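Local coordinates for ribose-phosphate pyrophosphokinase (Mycobacterium smegmatis, PDB 5MP7), which probably catalyses the transfer of pyrophosphate from ATP to ribose 5-phosphate, yielding phosphoribosyl pyrophosphate (PRPP), in a magnesium-dependent reaction, at residues A[77-82]-A[122-127]; A[171-176]-A[196-201]; A[223-228]-A[251-256]; A[257-262]-A[282-287]. One frame throughout, in Å; residues are numbered along the deposited sequence.

Contact 1. Residues A[77-82]-A[122-127]; sequences EQLIMI and DLLKTA
The flat groups that Leu79 and Ile82 meet are backbone carbonyls of the neighbouring helix, not rings: Leu79 CD2 lies 3.6 Å from Leu123 O, and Ile82 CG2 lies 3.5 Å from Ala127 O, an oxygen that also accepts a hydrogen bond from Lys86. Ala127 suits this place because it presents a single methyl. Its CB reaches to 3.8 Å from Leu79 O and meets the CG2 branch of Ile82 as well; so small a side chain lets the CA atoms of Leu79 and Ala127 come to 5.8 Å. The beta branch of Ile82 divides the work: with CG1 beside the backbone N (chi1 -69°), CD1 goes to Leu124 while CG2 stays on Ala127. Leu124 CD2 is 3.9 Å from Ile82 CD1 and equally near Leu79 CD2, touching both. No hydrogen bond crosses between the two segments; the contact is van der Waals packing. Below it, Ile82 rests on Ile93 and Ala95 of strand 92-97; beyond it, Leu123 packs on Leu123 of a second subunit. Helices 71-87 and 116-127, their local axes 9.2 Å apart and inclined by 25°, thus lie nearly parallel against the sheet, as successive crossover helices do in the alpha/beta fold of this PRTase-like N-terminal domain.

Contact 2. Residues A[171-176]-A[196-201]; sequences DMVVVS and PLAFIH
Val175 slants its CG1 across the end of Ile200, 3.8 Å from Ile200 CD1. That methyl stands opposite the backbone N of Val175 (chi1 -176°), turned to the neighbouring strand. Earlier on the same face, Val173 CG2 lies 3.3 Å from Pro196 O and also meets Pro196 CB, while the small Ala198 sits near both valines without crowding them. The strands are parallel, and their ladder shuttles from one to the other: Val174 N bonds to Pro196 O, Ala198 N to Val174 O at 2.9 Å, Ser176 N to Ala198 O, and Ile200 N to Ser176 O at 3.1 Å. This is the strand pair of a beta-alpha-beta unit, whose connecting helix 182-191 covers the face of Val174, Ser176 and Leu197 with Ala185. On that face Leu197 CD1 curls back to 3.4 Å from Val174 O, and Ser176 CB meets Phe199 CB at 3.8 Å, the aromatic ring itself leading away toward Val218. Slim Ser176 fits beneath the helix and spends its OG on the backbone O of Asp178, a predicted magnesium ligand. Ile200, at the same end of the ladder, lies beside Lys202, the predicted active-site residue.

Contact 3. Residues A[223-228]-A[251-256]; sequences GKTCIL and AKDVII
Backbone hydrogen bonds join Cys226 and Leu228 to Asp253 and Ile255 in parallel register. The bond from Ile255 N to Cys226 O is short, at 2.7 Å. Ahead of the strands, Lys252 N gives only a weak bond to Lys224 O. Gly223 adopts a positive phi of 72°, a conformation easy for glycine, as the chain turns into the strand. Weaker CA-H...O contacts accompany the ladder, one running from Val254 CA to Cys226 O.

Apolar contacts occupy both faces. On that of Thr225, Asp253, Ile227 and Ile255, the methyl Ile255 CD1 lies 4.0 Å from Thr225 CG2 and as far from Ile227 CD1, so one side chain spans two on the other strand. The beta-branched Thr225, Ile227 and Ile255 suit this face, their shape being compatible with an extended strand. On the other face, Cys226 SG reaches back to Ala251 CB at 3.8 Å; its chi1 of -65° sets the sulfur beside its own backbone N, on the side of Ala251. Leu228 CD2 slants over Val254 CG1 at 4.0 Å.

Polar side chains gather at the outer end, where Thr225 OG1 hydrogen-bonds Glu170 and Lys224 pairs with Asp171.

Strand 225-230 runs between strands 172-176 and 253-258. Helix 237-248 packs on Leu228 and Ile256, while helix 156-167 meets Ile227 and Ile255 from the other side of the sheet.

Contact 4. Residues A[257-262]-A[282-287]; sequences AATHGV and TNTLPI
Thr259 stands at a corner where a parallel strand of the PRTase-like domain leaves its main sheet, and its carbonyl is gripped by Thr282. Thr282 OG1 gives it a 2.7 Å bond to Thr259 O, and Thr282 N adds a longer one of 3.2 Å from the opposite face of the carbonyl plane, so a threonine suits this place by supplying hydroxyl and amide together. Its hydroxyl lies between backbone N and carbonyl carbon (chi1 73°), which brings it round to that oxygen. The His260 ring completes the tight part. At its edge, near the ring plane, ND1 and Thr284 OG1 share a 2.8 Å hydrogen bond, and Thr259 CG2 sits 3.7 Å above the ring centre. NE2 bonds to Asp136 O, and Phe99 meets the ring edge-to-face, so both nitrogens are engaged and the ring's rotation is fixed.

The other half, toward partly exposed Val262, is looser and held by van der Waals contact. Leu285 CD1 touches Gly261 O at 3.5 Å and Val262 CG2 at 3.8 Å. Gly261 brings no side chain to the flank that Ile287 CD1 approaches. Val262 also lies beside Asp234, a predicted ribose 5-phosphate ligand. Back in the tight half, Thr282 OG1 takes a weak bond from Thr284 N at 3.4 Å.

Overall arrangement
From the N terminus, contact 1 comes first, closing a 39-residue loop that includes strand 92-97 and pairing two helices of the N-terminal domain. Contact 2 closes a short beta-alpha-beta loop through helix 182-191 and contact 3 one through helix 237-248; contact 4 brings the loop after strand 278-282 back to the corner at Thr259, with helix 267-273 between. The four follow in series; none encloses or crosses another. Contacts 2 and 3 adjoin in one sheet, and contact 4 continues strand 253-258 from contact 3. Contact 4 lies near the chain's centre, where Thr259 and His260 bond to Asp136, just after strand 131-135 of the first sheet, so the two sheets meet there.

Contact 1. Residues A[77-82]-A[122-127]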
loop_
_atom_site.group_PDB
_atom_site.type_symbol
_atom_site.label_atom_id
_atom_site.label_comp_id
_atom_site.label_asym_id
_atom_site.label_seq_id
_atom_site.Cartn_x
_atom_site.Cartn_y
_atom_site.Cartn_z
ATOM N N GLU A 77 21.174 4.008 -45.700
ATOM C CA GLU A 77 20.832 5.359 -46.092
ATOM C C GLU A 77 20.957 5.554 -47.597
ATOM O O GLU A 77 20.108 6.178 -48.204
ATOM C CB GLU A 77 21.668 6.397 -45.316
ATOM C CG GLU A 77 21.370 7.843 -45.719
ATOM C CD GLU A 77 21.968 8.904 -44.772
ATOM O OE1 GLU A 77 23.180 9.270 -44.905
ATOM O OE2 GLU A 77 21.199 9.416 -43.909
ATOM N N GLN A 78 22.031 5.042 -48.189
ATOM C CA GLN A 78 22.224 5.115 -49.628
ATOM C C GLN A 78 21.142 4.359 -50.389
ATOM O O GLN A 78 20.605 4.876 -51.363
ATOM C CB GLN A 78 23.608 4.591 -50.000
ATOM C CG GLN A 78 23.952 4.771 -51.462
ATOM C CD GLN A 78 25.430 4.658 -51.723
ATOM O OE1 GLN A 78 26.072 3.793 -51.161
ATOM N NE2 GLN A 78 25.983 5.560 -52.516
ATOM N N LEU A 79 20.800 3.150 -49.943
ATOM C CA LEU A 79 19.720 2.390 -50.584
ATOM C C LEU A 79 18.375 3.087 -50.485
ATOM O O LEU A 79 17.618 3.064 -51.456
ATOM C CB LEU A 79 19.568 0.989 -49.983
ATOM C CG LEU A 79 20.767 0.068 -50.159
ATOM C CD1 LEU A 79 20.603 -1.154 -49.286
ATOM C CD2 LEU A 79 20.954 -0.320 -51.603
ATOM N N ILE A 80 18.092 3.698 -49.339
ATOM C CA ILE A 80 16.838 4.446 -49.137
ATOM C C ILE A 80 16.758 5.677 -50.067
ATOM O O ILE A 80 15.738 5.913 -50.670
ATOM C CB ILE A 80 16.646 4.807 -47.672
ATOM C CG1 ILE A 80 16.243 3.559 -46.918
ATOM C CG2 ILE A 80 15.554 5.823 -47.459
ATOM C CD1 ILE A 80 16.538 3.643 -45.425
ATOM N N MET A 81 17.858 6.405 -50.217
ATOM C CA MET A 81 17.921 7.530 -51.139
ATOM C C MET A 81 17.727 7.103 -52.578
ATOM O O MET A 81 17.080 7.798 -53.357
ATOM C CB MET A 81 19.270 8.263 -51.025
ATOM C CG MET A 81 19.319 9.190 -49.827
ATOM S SD MET A 81 20.948 9.836 -49.359
ATOM C CE MET A 81 21.134 11.128 -50.552
ATOM N N ILE A 82 18.324 5.990 -52.957
ATOM C CA ILE A 82 18.148 5.472 -54.306
ATOM C C ILE A 82 16.683 5.047 -54.583
ATOM O O ILE A 82 16.177 5.343 -55.652
ATOM C CB ILE A 82 19.162 4.344 -54.588
ATOM C CG1 ILE A 82 20.556 4.940 -54.672
ATOM C CG2 ILE A 82 18.849 3.622 -55.899
ATOM C CD1 ILE A 82 21.648 3.950 -54.456
ATOM N N ASP A 122 23.861 -6.427 -55.711
ATOM C CA ASP A 122 22.490 -6.828 -56.000
ATOM C C ASP A 122 21.476 -5.933 -55.309
ATOM O O ASP A 122 20.451 -5.608 -55.895
ATOM C CB ASP A 122 22.226 -8.248 -55.553
ATOM C CG ASP A 122 23.008 -9.300 -56.370
ATOM O OD1 ASP A 122 23.404 -8.992 -57.525
ATOM O OD2 ASP A 122 23.201 -10.453 -55.855
ATOM N N LEU A 123 21.749 -5.566 -54.064
ATOM C CA LEU A 123 20.898 -4.648 -53.352
ATOM C C LEU A 123 20.870 -3.255 -53.997
ATOM O O LEU A 123 19.820 -2.661 -54.094
ATOM C CB LEU A 123 21.356 -4.521 -51.899
ATOM C CG LEU A 123 21.440 -5.758 -51.027
ATOM C CD1 LEU A 123 21.794 -5.322 -49.634
ATOM C CD2 LEU A 123 20.190 -6.602 -51.034
ATOM N N LEU A 124 22.010 -2.734 -54.430
ATOM C CA LEU A 124 22.046 -1.456 -55.147
ATOM C C LEU A 124 21.253 -1.511 -56.439
ATOM O O LEU A 124 20.598 -0.537 -56.793
ATOM C CB LEU A 124 23.485 -1.018 -55.459
ATOM C CG LEU A 124 24.323 -0.584 -54.247
ATOM C CD1 LEU A 124 25.831 -0.659 -54.509
ATOM C CD2 LEU A 124 23.968 0.830 -53.835
ATOM N N LYS A 125 21.342 -2.634 -57.164
ATOM C CA LYS A 125 20.548 -2.841 -58.377
ATOM C C LYS A 125 19.036 -2.880 -58.103
ATOM O O LYS A 125 18.265 -2.254 -58.813
ATOM C CB LYS A 125 20.940 -4.171 -59.054
ATOM C CG LYS A 125 20.303 -4.454 -60.409
ATOM C CD LYS A 125 20.840 -3.456 -61.405
ATOM C CE LYS A 125 20.210 -3.564 -62.785
ATOM N NZ LYS A 125 20.582 -2.311 -63.534
ATOM N N THR A 126 18.635 -3.635 -57.093
ATOM C CA THR A 126 17.267 -3.722 -56.689
ATOM C C THR A 126 16.688 -2.356 -56.218
ATOM O O THR A 126 15.536 -2.034 -56.500
ATOM C CB THR A 126 17.160 -4.716 -55.537
ATOM O OG1 THR A 126 17.617 -5.998 -55.961
ATOM C CG2 THR A 126 15.730 -4.862 -55.047
ATOM N N ALA A 127 17.479 -1.568 -55.493
ATOM C CA ALA A 127 17.061 -0.236 -55.070
ATOM C C ALA A 127 16.781 0.699 -56.231
ATOM O O ALA A 127 16.014 1.638 -56.088
ATOM C CB ALA A 127 18.098 0.367 -54.145
#

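Contact 2. Residues A[171-176]-A[196-201]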
loop_
_atom_site.group_PDB
_atom_site.type_symbol
_atom_site.label_atom_id
_atom_site.label_comp_id
_atom_site.label_asym_id
_atom_site.label_seq_id
_atom_site.Cartn_x
_atom_site.Cartn_y
_atom_site.Cartn_z
ATOM N N ASP A 171 66.587 5.716 -53.316
ATOM C CA ASP A 171 66.803 4.406 -53.915
ATOM C C ASP A 171 65.646 3.503 -53.433
ATOM O O ASP A 171 65.649 3.034 -52.292
ATOM C CB ASP A 171 68.177 3.884 -53.459
ATOM C CG ASP A 171 68.625 2.618 -54.185
ATOM O OD1 ASP A 171 68.752 2.747 -55.406
ATOM O OD2 ASP A 171 68.904 1.555 -53.570
ATOM N N MET A 172 64.654 3.295 -54.300
ATOM C CA MET A 172 63.367 2.723 -53.892
ATOM C C MET A 172 63.195 1.215 -54.164
ATOM O O MET A 172 63.677 0.706 -55.142
ATOM C CB MET A 172 62.228 3.505 -54.558
ATOM C CG MET A 172 62.087 4.944 -54.041
ATOM S SD MET A 172 60.643 5.835 -54.706
ATOM C CE MET A 172 61.178 6.250 -56.370
ATOM N N VAL A 173 62.489 0.535 -53.270
ATOM C CA VAL A 173 61.945 -0.770 -53.558
ATOM C C VAL A 173 60.442 -0.740 -53.162
ATOM O O VAL A 173 60.064 -0.177 -52.120
ATOM C CB VAL A 173 62.764 -1.903 -52.866
ATOM C CG1 VAL A 173 62.646 -1.848 -51.357
ATOM C CG2 VAL A 173 62.322 -3.286 -53.321
ATOM N N VAL A 174 59.567 -1.267 -54.030
ATOM C CA VAL A 174 58.145 -1.349 -53.715
ATOM C C VAL A 174 57.944 -2.653 -52.987
ATOM O O VAL A 174 58.426 -3.673 -53.436
ATOM C CB VAL A 174 57.276 -1.248 -54.968
ATOM C CG1 VAL A 174 55.822 -1.299 -54.599
ATOM C CG2 VAL A 174 57.506 0.068 -55.660
ATOM N N VAL A 175 57.254 -2.625 -51.856
ATOM C CA VAL A 175 57.039 -3.826 -51.030
ATOM C C VAL A 175 55.553 -4.074 -50.828
ATOM O O VAL A 175 54.808 -3.177 -50.422
ATOM C CB VAL A 175 57.690 -3.683 -49.661
ATOM C CG1 VAL A 175 57.556 -4.964 -48.864
ATOM C CG2 VAL A 175 59.152 -3.318 -49.820
ATOM N N SER A 176 55.121 -5.295 -51.086
ATOM C CA SER A 176 53.756 -5.696 -50.794
ATOM C C SER A 176 53.694 -6.374 -49.421
ATOM O O SER A 176 54.468 -7.268 -49.127
ATOM C CB SER A 176 53.257 -6.655 -51.854
ATOM O OG SER A 176 51.881 -6.920 -51.631
ATOM N N PRO A 196 62.892 -2.136 -58.155
ATOM C CA PRO A 196 62.679 -3.504 -57.699
ATOM C C PRO A 196 61.472 -3.709 -56.793
ATOM O O PRO A 196 60.886 -2.746 -56.275
ATOM C CB PRO A 196 63.979 -3.869 -56.940
ATOM C CG PRO A 196 64.798 -2.657 -56.895
ATOM C CD PRO A 196 64.209 -1.611 -57.795
ATOM N N LEU A 197 61.188 -4.976 -56.542
ATOM C CA LEU A 197 59.990 -5.409 -55.884
ATOM C C LEU A 197 60.302 -6.396 -54.787
ATOM O O LEU A 197 61.193 -7.197 -54.912
ATOM C CB LEU A 197 59.096 -6.051 -56.934
ATOM C CG LEU A 197 57.655 -6.423 -56.591
ATOM C CD1 LEU A 197 56.884 -5.229 -56.069
ATOM C CD2 LEU A 197 56.989 -6.936 -57.855
ATOM N N ALA A 198 59.561 -6.338 -53.700
ATOM C CA ALA A 198 59.666 -7.311 -52.593
ATOM C C ALA A 198 58.311 -7.521 -51.935
ATOM O O ALA A 198 57.394 -6.723 -52.121
ATOM C CB ALA A 198 60.663 -6.836 -51.563
ATOM N N PHE A 199 58.170 -8.601 -51.173
ATOM C CA PHE A 199 56.939 -8.820 -50.434
ATOM C C PHE A 199 57.135 -9.700 -49.221
ATOM O O PHE A 199 58.116 -10.399 -49.137
ATOM C CB PHE A 199 55.873 -9.415 -51.351
ATOM C CG PHE A 199 56.045 -10.868 -51.579
ATOM C CD1 PHE A 199 56.974 -11.327 -52.477
ATOM C CD2 PHE A 199 55.287 -11.786 -50.848
ATOM C CE1 PHE A 199 57.160 -12.689 -52.662
ATOM C CE2 PHE A 199 55.453 -13.146 -51.025
ATOM C CZ PHE A 199 56.402 -13.598 -51.929
ATOM N N ILE A 200 56.178 -9.660 -48.309
ATOM C CA ILE A 200 56.221 -10.441 -47.114
ATOM C C ILE A 200 55.520 -11.776 -47.322
ATOM O O ILE A 200 54.328 -11.808 -47.564
ATOM C CB ILE A 200 55.523 -9.734 -45.959
ATOM C CG1 ILE A 200 56.458 -8.679 -45.367
ATOM C CG2 ILE A 200 55.522 -10.564 -44.674
ATOM C CD1 ILE A 200 56.827 -7.374 -46.012
ATOM N N HIS A 201 56.268 -12.860 -47.147
ATOM C CA HIS A 201 55.756 -14.204 -47.242
ATOM C C HIS A 201 55.356 -14.660 -45.853
ATOM O O HIS A 201 56.185 -14.652 -44.949
ATOM C CB HIS A 201 56.860 -15.096 -47.834
ATOM C CG HIS A 201 56.540 -16.562 -47.865
ATOM N ND1 HIS A 201 57.511 -17.524 -48.012
ATOM C CD2 HIS A 201 55.363 -17.230 -47.784
ATOM C CE1 HIS A 201 56.948 -18.720 -48.009
ATOM N NE2 HIS A 201 55.645 -18.569 -47.868
#

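Contact 3. Residues A[223-228]-A[251-256]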
loop_
_atom_site.group_PDB
_atom_site.type_symbol
_atom_site.label_atom_id
_atom_site.label_comp_id
_atom_site.label_asym_id
_atom_site.label_seq_id
_atom_site.Cartn_x
_atom_site.Cartn_y
_atom_site.Cartn_z
ATOM N N GLY A 223 69.332 -1.222 -47.005
ATOM C CA GLY A 223 69.732 0.125 -47.384
ATOM C C GLY A 223 68.794 0.878 -48.313
ATOM O O GLY A 223 69.148 1.937 -48.832
ATOM N N LYS A 224 67.592 0.366 -48.536
ATOM C CA LYS A 224 66.689 0.975 -49.523
ATOM C C LYS A 224 65.538 1.678 -48.846
ATOM O O LYS A 224 65.194 1.355 -47.704
ATOM C CB LYS A 224 66.126 -0.091 -50.462
ATOM C CG LYS A 224 67.171 -0.949 -51.168
ATOM C CD LYS A 224 67.344 -0.518 -52.585
ATOM C CE LYS A 224 68.221 -1.415 -53.392
ATOM N NZ LYS A 224 67.950 -1.210 -54.835
ATOM N N THR A 225 64.944 2.623 -49.565
ATOM C CA THR A 225 63.713 3.298 -49.131
ATOM C C THR A 225 62.529 2.476 -49.586
ATOM O O THR A 225 62.240 2.418 -50.773
ATOM C CB THR A 225 63.647 4.708 -49.728
ATOM O OG1 THR A 225 64.785 5.445 -49.266
ATOM C CG2 THR A 225 62.388 5.440 -49.295
ATOM N N CYS A 226 61.843 1.840 -48.646
ATOM C CA CYS A 226 60.712 0.960 -48.952
ATOM C C CYS A 226 59.384 1.700 -49.068
ATOM O O CYS A 226 59.021 2.402 -48.162
ATOM C CB CYS A 226 60.560 -0.073 -47.865
ATOM S SG CYS A 226 61.992 -1.149 -47.824
ATOM N N ILE A 227 58.663 1.479 -50.169
ATOM C CA ILE A 227 57.311 1.940 -50.346
ATOM C C ILE A 227 56.388 0.749 -50.074
ATOM O O ILE A 227 56.228 -0.118 -50.928
ATOM C CB ILE A 227 57.052 2.424 -51.786
ATOM C CG1 ILE A 227 58.200 3.281 -52.333
ATOM C CG2 ILE A 227 55.749 3.188 -51.862
ATOM C CD1 ILE A 227 58.500 4.552 -51.577
ATOM N N LEU A 228 55.797 0.714 -48.885
ATOM C CA LEU A 228 54.868 -0.326 -48.486
ATOM C C LEU A 228 53.490 0.053 -48.966
ATOM O O LEU A 228 52.920 1.049 -48.527
ATOM C CB LEU A 228 54.831 -0.411 -46.984
ATOM C CG LEU A 228 54.441 -1.640 -46.204
ATOM C CD1 LEU A 228 54.843 -2.916 -46.893
ATOM C CD2 LEU A 228 55.071 -1.524 -44.827
ATOM N N ALA A 251 66.364 -1.908 -43.866
ATOM C CA ALA A 251 65.817 -0.848 -44.701
ATOM C C ALA A 251 66.229 0.504 -44.143
ATOM O O ALA A 251 66.209 0.704 -42.940
ATOM C CB ALA A 251 64.301 -0.945 -44.753
ATOM N N LYS A 252 66.588 1.423 -45.015
ATOM C CA LYS A 252 66.896 2.772 -44.585
ATOM C C LYS A 252 65.656 3.496 -44.071
ATOM O O LYS A 252 65.689 4.146 -43.054
ATOM C CB LYS A 252 67.464 3.567 -45.745
ATOM C CG LYS A 252 68.062 4.892 -45.334
ATOM C CD LYS A 252 68.306 5.814 -46.555
ATOM C CE LYS A 252 67.363 7.019 -46.541
ATOM N NZ LYS A 252 68.089 8.306 -46.724
ATOM N N ASP A 253 64.577 3.377 -44.818
ATOM C CA ASP A 253 63.348 4.157 -44.650
ATOM C C ASP A 253 62.155 3.293 -45.035
ATOM O O ASP A 253 62.293 2.417 -45.905
ATOM C CB ASP A 253 63.392 5.343 -45.628
ATOM C CG ASP A 253 63.516 6.697 -44.949
ATOM O OD1 ASP A 253 63.307 6.799 -43.722
ATOM O OD2 ASP A 253 63.799 7.693 -45.659
ATOM N N VAL A 254 60.997 3.555 -44.432
ATOM C CA VAL A 254 59.737 2.972 -44.884
ATOM C C VAL A 254 58.639 4.020 -45.069
ATOM O O VAL A 254 58.344 4.754 -44.149
ATOM C CB VAL A 254 59.191 1.896 -43.933
ATOM C CG1 VAL A 254 57.918 1.290 -44.526
ATOM C CG2 VAL A 254 60.214 0.794 -43.745
ATOM N N ILE A 255 58.007 4.020 -46.244
ATOM C CA ILE A 255 56.872 4.842 -46.534
ATOM C C ILE A 255 55.646 3.954 -46.758
ATOM O O ILE A 255 55.690 3.030 -47.554
ATOM C CB ILE A 255 57.143 5.683 -47.753
ATOM C CG1 ILE A 255 58.247 6.668 -47.416
ATOM C CG2 ILE A 255 55.894 6.452 -48.179
ATOM C CD1 ILE A 255 58.921 7.222 -48.649
ATOM N N ILE A 256 54.544 4.293 -46.076
ATOM C CA ILE A 256 53.271 3.601 -46.206
ATOM C C ILE A 256 52.306 4.400 -47.076
ATOM O O ILE A 256 52.116 5.568 -46.871
ATOM C CB ILE A 256 52.625 3.362 -44.859
ATOM C CG1 ILE A 256 53.586 2.552 -44.003
ATOM C CG2 ILE A 256 51.331 2.581 -45.043
ATOM C CD1 ILE A 256 53.086 2.244 -42.611
#

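Contact 4. Residues A[257-262]-A[282-287]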
loop_
_atom_site.group_PDB
_atom_site.type_symbol
_atom_site.label_atom_id
_atom_site.label_comp_id
_atom_site.label_asym_id
_atom_site.label_seq_id
_atom_site.Cartn_x
_atom_site.Cartn_y
_atom_site.Cartn_z
ATOM N N ALA A 257 51.746 3.750 -48.091
ATOM C CA ALA A 257 50.785 4.369 -48.984
ATOM C C ALA A 257 49.580 3.440 -49.190
ATOM O O ALA A 257 49.736 2.278 -49.478
ATOM C CB ALA A 257 51.429 4.699 -50.291
ATOM N N ALA A 258 48.389 3.958 -48.984
ATOM C CA ALA A 258 47.158 3.204 -49.154
ATOM C C ALA A 258 46.050 4.130 -49.585
ATOM O O ALA A 258 46.066 5.302 -49.248
ATOM C CB ALA A 258 46.761 2.525 -47.858
ATOM N N THR A 259 45.085 3.620 -50.335
ATOM C CA THR A 259 43.974 4.445 -50.733
ATOM C C THR A 259 43.034 4.726 -49.587
ATOM O O THR A 259 42.663 5.878 -49.377
ATOM C CB THR A 259 43.214 3.790 -51.861
ATOM O OG1 THR A 259 44.118 3.629 -52.950
ATOM C CG2 THR A 259 42.095 4.644 -52.331
ATOM N N HIS A 260 42.619 3.702 -48.870
ATOM C CA HIS A 260 41.574 3.876 -47.885
ATOM C C HIS A 260 42.103 3.851 -46.473
ATOM O O HIS A 260 42.695 2.862 -46.061
ATOM C CB HIS A 260 40.541 2.757 -48.020
ATOM C CG HIS A 260 40.020 2.597 -49.404
ATOM N ND1 HIS A 260 39.179 3.521 -49.984
ATOM C CD2 HIS A 260 40.211 1.618 -50.319
ATOM C CE1 HIS A 260 38.879 3.122 -51.209
ATOM N NE2 HIS A 260 39.497 1.971 -51.437
ATOM N N GLY A 261 41.870 4.928 -45.736
ATOM C CA GLY A 261 42.256 5.019 -44.364
ATOM C C GLY A 261 41.022 4.713 -43.568
ATOM O O GLY A 261 40.223 5.590 -43.348
ATOM N N VAL A 262 40.880 3.470 -43.134
ATOM C CA VAL A 262 39.783 3.068 -42.259
ATOM C C VAL A 262 40.229 3.428 -40.866
ATOM O O VAL A 262 39.470 3.977 -40.090
ATOM C CB VAL A 262 39.500 1.566 -42.352
ATOM C CG1 VAL A 262 38.344 1.166 -41.457
ATOM C CG2 VAL A 262 39.234 1.144 -43.805
ATOM N N THR A 282 44.178 8.643 -48.951
ATOM C CA THR A 282 43.230 9.559 -49.577
ATOM C C THR A 282 42.108 9.754 -48.620
ATOM O O THR A 282 42.017 9.078 -47.595
ATOM C CB THR A 282 42.644 9.053 -50.925
ATOM O OG1 THR A 282 41.699 7.982 -50.679
ATOM C CG2 THR A 282 43.743 8.581 -51.824
ATOM N N ASN A 283 41.195 10.626 -48.990
ATOM C CA ASN A 283 40.030 10.881 -48.140
ATOM C C ASN A 283 38.740 10.190 -48.616
ATOM O O ASN A 283 37.674 10.802 -48.614
ATOM C CB ASN A 283 39.842 12.405 -47.945
ATOM C CG ASN A 283 39.385 13.100 -49.198
ATOM O OD1 ASN A 283 39.680 12.673 -50.310
ATOM N ND2 ASN A 283 38.680 14.172 -49.028
ATOM N N THR A 284 38.839 8.948 -49.072
ATOM C CA THR A 284 37.648 8.201 -49.463
ATOM C C THR A 284 36.774 7.988 -48.254
ATOM O O THR A 284 35.584 7.890 -48.387
ATOM C CB THR A 284 37.986 6.822 -50.063
ATOM O OG1 THR A 284 38.997 6.188 -49.285
ATOM C CG2 THR A 284 38.445 6.940 -51.517
ATOM N N LEU A 285 37.398 7.904 -47.097
ATOM C CA LEU A 285 36.760 7.857 -45.803
ATOM C C LEU A 285 37.119 9.103 -45.050
ATOM O O LEU A 285 38.158 9.692 -45.326
ATOM C CB LEU A 285 37.280 6.665 -45.009
ATOM C CG LEU A 285 36.781 5.366 -45.640
ATOM C CD1 LEU A 285 37.698 4.209 -45.366
ATOM C CD2 LEU A 285 35.376 5.004 -45.162
ATOM N N PRO A 286 36.257 9.539 -44.108
ATOM C CA PRO A 286 36.557 10.800 -43.423
ATOM C C PRO A 286 37.672 10.546 -42.412
ATOM O O PRO A 286 37.590 9.611 -41.637
ATOM C CB PRO A 286 35.247 11.153 -42.719
ATOM C CG PRO A 286 34.566 9.864 -42.553
ATOM C CD PRO A 286 34.987 8.957 -43.657
ATOM N N ILE A 287 38.716 11.355 -42.451
ATOM C CA ILE A 287 39.818 11.198 -41.532
ATOM C C ILE A 287 39.600 12.201 -40.409
ATOM O O ILE A 287 40.011 13.348 -40.531
ATOM C CB ILE A 287 41.176 11.477 -42.217
ATOM C CG1 ILE A 287 41.284 10.777 -43.593
ATOM C CG2 ILE A 287 42.298 11.056 -41.283
ATOM C CD1 ILE A 287 41.304 9.259 -43.560
#